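Local coordinates for citryl-spermidine/3,4-dihydroxybenzoyl-citryl-spermidine:spermidine ligase (Bacillus anthracis, PDB 3TO3), which catalyses the ATP-dependent condensation of spermidine with citryl-spermidine intermediates during biosynthesis of the siderophore petrobactin, at residues S149-L157 against C279-R288. Sequence-based numbering, arbitrary orientation.
Sequences SYDELENHL and CAQQSMRTLR. With ATP (adenosine-5'-triphosphate), chain E.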
# COMPACT_ATOMS: atom_id res chain seq x y z
N SER B 149 -13.50 -22.28 26.57
CA SER B 149 -12.63 -23.34 26.04
C SER B 149 -11.44 -22.70 25.30
O SER B 149 -11.36 -21.46 25.19
CB SER B 149 -13.42 -24.21 25.06
OG SER B 149 -13.70 -23.48 23.87
N TYR B 150 -10.53 -23.55 24.79
CA TYR B 150 -9.33 -23.08 24.10
C TYR B 150 -9.65 -22.18 22.91
O TYR B 150 -9.16 -21.07 22.82
CB TYR B 150 -8.45 -24.24 23.61
CG TYR B 150 -7.32 -23.76 22.71
CD1 TYR B 150 -7.29 -24.08 21.35
CD2 TYR B 150 -6.29 -22.97 23.22
CE1 TYR B 150 -6.26 -23.64 20.54
CE2 TYR B 150 -5.26 -22.53 22.41
CZ TYR B 150 -5.25 -22.86 21.08
OH TYR B 150 -4.23 -22.40 20.28
N ASP B 151 -10.48 -22.69 22.00
CA ASP B 151 -10.80 -22.00 20.77
C ASP B 151 -11.46 -20.66 21.04
O ASP B 151 -11.15 -19.69 20.37
CB ASP B 151 -11.67 -22.88 19.87
CG ASP B 151 -10.95 -24.13 19.43
OD1 ASP B 151 -9.76 -24.02 19.09
OD2 ASP B 151 -11.58 -25.21 19.45
N GLU B 152 -12.37 -20.64 22.02
CA GLU B 152 -13.07 -19.43 22.45
C GLU B 152 -12.10 -18.39 23.00
O GLU B 152 -12.26 -17.20 22.73
CB GLU B 152 -14.13 -19.75 23.50
CG GLU B 152 -15.54 -20.00 22.97
CD GLU B 152 -16.43 -20.78 23.96
OE1 GLU B 152 -15.94 -21.12 25.07
OE2 GLU B 152 -17.61 -21.05 23.63
N LEU B 153 -11.10 -18.84 23.75
CA LEU B 153 -10.10 -17.89 24.27
C LEU B 153 -9.18 -17.30 23.20
O LEU B 153 -8.82 -16.12 23.29
CB LEU B 153 -9.27 -18.53 25.37
CG LEU B 153 -9.93 -18.56 26.73
CD1 LEU B 153 -9.21 -19.54 27.63
CD2 LEU B 153 -9.92 -17.15 27.32
N GLU B 154 -8.77 -18.11 22.22
CA GLU B 154 -7.91 -17.57 21.17
C GLU B 154 -8.54 -16.30 20.62
O GLU B 154 -7.86 -15.28 20.52
CB GLU B 154 -7.65 -18.58 20.03
CG GLU B 154 -6.51 -19.58 20.29
CD GLU B 154 -5.10 -19.04 19.97
OE1 GLU B 154 -4.98 -17.94 19.40
OE2 GLU B 154 -4.11 -19.73 20.31
N ASN B 155 -9.83 -16.35 20.29
CA ASN B 155 -10.50 -15.18 19.70
C ASN B 155 -11.03 -14.16 20.71
O ASN B 155 -11.31 -13.01 20.35
CB ASN B 155 -11.62 -15.60 18.75
CG ASN B 155 -11.11 -16.50 17.63
OD1 ASN B 155 -11.22 -17.74 17.70
ND2 ASN B 155 -10.52 -15.90 16.61
N HIS B 156 -11.15 -14.55 21.97
CA HIS B 156 -11.58 -13.58 22.98
C HIS B 156 -10.44 -12.79 23.67
O HIS B 156 -10.70 -11.76 24.30
CB HIS B 156 -12.62 -14.16 23.95
CG HIS B 156 -13.97 -14.34 23.31
ND1 HIS B 156 -14.80 -13.28 23.01
CD2 HIS B 156 -14.62 -15.45 22.89
CE1 HIS B 156 -15.90 -13.73 22.44
NE2 HIS B 156 -15.82 -15.05 22.36
N LEU B 157 -9.19 -13.21 23.49
CA LEU B 157 -8.14 -12.32 23.97
C LEU B 157 -7.82 -11.45 22.79
O LEU B 157 -7.07 -11.83 21.88
CB LEU B 157 -6.87 -13.10 24.32
CG LEU B 157 -6.91 -14.36 25.16
CD1 LEU B 157 -5.54 -15.02 25.03
CD2 LEU B 157 -7.25 -14.02 26.60
N CYS B 279 -11.72 -20.48 10.81
CA CYS B 279 -11.80 -19.29 11.61
C CYS B 279 -10.37 -18.92 12.04
O CYS B 279 -9.60 -19.80 12.42
CB CYS B 279 -12.66 -19.62 12.81
SG CYS B 279 -12.92 -18.27 13.87
N ALA B 280 -10.01 -17.65 11.96
CA ALA B 280 -8.64 -17.23 12.30
C ALA B 280 -8.35 -17.35 13.77
O ALA B 280 -9.25 -17.17 14.57
CB ALA B 280 -8.37 -15.77 11.86
N GLN B 281 -7.09 -17.64 14.10
CA GLN B 281 -6.55 -17.51 15.46
C GLN B 281 -5.90 -16.12 15.68
O GLN B 281 -6.02 -15.24 14.84
CB GLN B 281 -5.52 -18.60 15.72
CG GLN B 281 -6.07 -19.98 15.46
CD GLN B 281 -5.12 -21.09 15.90
OE1 GLN B 281 -4.01 -21.21 15.38
NE2 GLN B 281 -5.56 -21.91 16.87
N GLN B 282 -5.22 -15.94 16.81
CA GLN B 282 -4.54 -14.67 17.10
C GLN B 282 -3.60 -14.26 15.99
O GLN B 282 -3.34 -13.07 15.82
CB GLN B 282 -3.72 -14.78 18.38
CG GLN B 282 -4.52 -14.64 19.67
CD GLN B 282 -3.64 -14.78 20.90
OE1 GLN B 282 -3.39 -13.80 21.60
NE2 GLN B 282 -3.16 -16.01 21.17
N SER B 283 -3.07 -15.23 15.26
CA SER B 283 -2.07 -14.99 14.21
C SER B 283 -2.71 -14.47 12.92
O SER B 283 -2.06 -13.78 12.13
CB SER B 283 -1.21 -16.25 13.98
OG SER B 283 -1.32 -16.82 12.68
N MSE B 284 -3.95 -14.86 12.72
CA MSE B 284 -4.77 -14.47 11.56
C MSE B 284 -4.44 -15.10 10.20
O MSE B 284 -5.33 -15.24 9.38
CB MSE B 284 -4.75 -12.98 11.38
CG MSE B 284 -5.65 -12.30 12.38
SE MSE B 284 -5.79 -10.46 11.94
CE MSE B 284 -6.52 -10.67 10.14
N ARG B 285 -3.23 -15.60 10.01
CA ARG B 285 -2.93 -16.38 8.81
C ARG B 285 -2.99 -17.86 9.18
O ARG B 285 -2.82 -18.73 8.34
CB ARG B 285 -1.59 -15.98 8.18
CG ARG B 285 -0.46 -16.01 9.16
CD ARG B 285 0.87 -15.93 8.47
NE ARG B 285 1.95 -15.92 9.45
CZ ARG B 285 3.24 -15.96 9.15
NH1 ARG B 285 3.61 -16.03 7.89
NH2 ARG B 285 4.15 -15.94 10.12
N THR B 286 -3.23 -18.14 10.44
CA THR B 286 -3.40 -19.51 10.91
C THR B 286 -4.85 -19.77 11.20
O THR B 286 -5.43 -19.11 12.02
CB THR B 286 -2.63 -19.75 12.20
OG1 THR B 286 -1.24 -19.42 11.99
CG2 THR B 286 -2.77 -21.23 12.62
N LEU B 287 -5.43 -20.74 10.52
CA LEU B 287 -6.85 -20.95 10.56
C LEU B 287 -7.18 -22.33 11.13
O LEU B 287 -6.56 -23.34 10.75
CB LEU B 287 -7.44 -20.80 9.16
CG LEU B 287 -6.98 -19.55 8.40
CD1 LEU B 287 -7.28 -19.67 6.91
CD2 LEU B 287 -7.64 -18.33 8.96
N ARG B 288 -8.15 -22.36 12.05
CA ARG B 288 -8.64 -23.60 12.61
C ARG B 288 -9.87 -24.05 11.83
O ARG B 288 -10.60 -23.23 11.26
CB ARG B 288 -8.96 -23.47 14.11
CG ARG B 288 -9.94 -22.38 14.46
CD ARG B 288 -10.39 -22.44 15.93
NE ARG B 288 -11.77 -22.88 16.05
CZ ARG B 288 -12.79 -22.09 16.36
NH1 ARG B 288 -12.58 -20.80 16.59
NH2 ARG B 288 -14.01 -22.59 16.45
PB ATP E . 2.39 -16.86 13.43
O1B ATP E . 1.47 -16.70 12.24
O2B ATP E . 3.81 -17.02 12.96
O3B ATP E . 1.93 -18.10 14.29
PA ATP E . 2.68 -14.20 13.89
O1A ATP E . 2.51 -14.12 12.39
O2A ATP E . 4.10 -13.88 14.35
O3A ATP E . 2.30 -15.62 14.38
O5' ATP E . 1.68 -13.16 14.52
C5' ATP E . 1.13 -13.37 15.77
C4' ATP E . 0.56 -12.24 16.42
O4' ATP E . 0.46 -12.50 17.86
C3' ATP E . 1.45 -11.06 16.28
O3' ATP E . 0.78 -10.04 15.65
C2' ATP E . 1.81 -10.69 17.66
O2' ATP E . 1.89 -9.33 17.80
C1' ATP E . 0.67 -11.25 18.44
N9 ATP E . 0.87 -11.33 19.86
C8 ATP E . 0.01 -10.86 20.78
N7 ATP E . 0.51 -11.11 21.99
C5 ATP E . 1.69 -11.76 21.86
C6 ATP E . 2.62 -12.26 22.78
N6 ATP E . 2.38 -12.10 24.19
N1 ATP E . 3.74 -12.88 22.33
C2 ATP E . 3.95 -13.01 21.00
N3 ATP E . 3.07 -12.54 20.09
C4 ATP E . 1.94 -11.91 20.49
O HOH W 1 -3.48 -23.90 18.28
O HOH W 2 -3.88 -11.00 22.35
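The carbonyl of A280, at the end of a strand, receives the side-chain amide of N155: ND2 lies 2.7 Å from A280 O, with the hydrogen bond nearly straight (169°) and the oxygen in the amide plane. ND2 also bonds to Y183 O, which fixes the rotation of the amide. At Q281 the chain enters a type I turn, and a water joins Q281 NE2 to Y150 OH. Q282 grips E154 twice. Its backbone N meets E154 OE1 at 3.3 Å, nearly along the C-O axis, while its NE2 reaches the same oxygen from the opposite face of the carboxylate at 3.2 Å. A bend at chi2 (-83°) brings E154 OE1 to the turn. Q282 OE1 bonds to N388 of the ATP pocket and to a second water. Within the turn, S283 OG donates a hydrogen bond to ATP O1B (2.8 Å), and R285 NE, just after it, donates to that same oxygen at 2.9 Å. On the returning strand, R288, in one of two conformers, stacks its guanidinium on the D151 carboxylate, planes 9° apart; D151 OD1 and R288 NE pair by charge alone, at a long 3.8 Å, no N-H pointing at the oxygen. D151 OD2 hydrogen-bonds to H375. Helix 150-156 thus lies against the hairpin of strands 278-280 and 286-289, with strand 297-306 next in the sheet and strand 383-386 touching Y150 and L153 of the helix and L157 just after it.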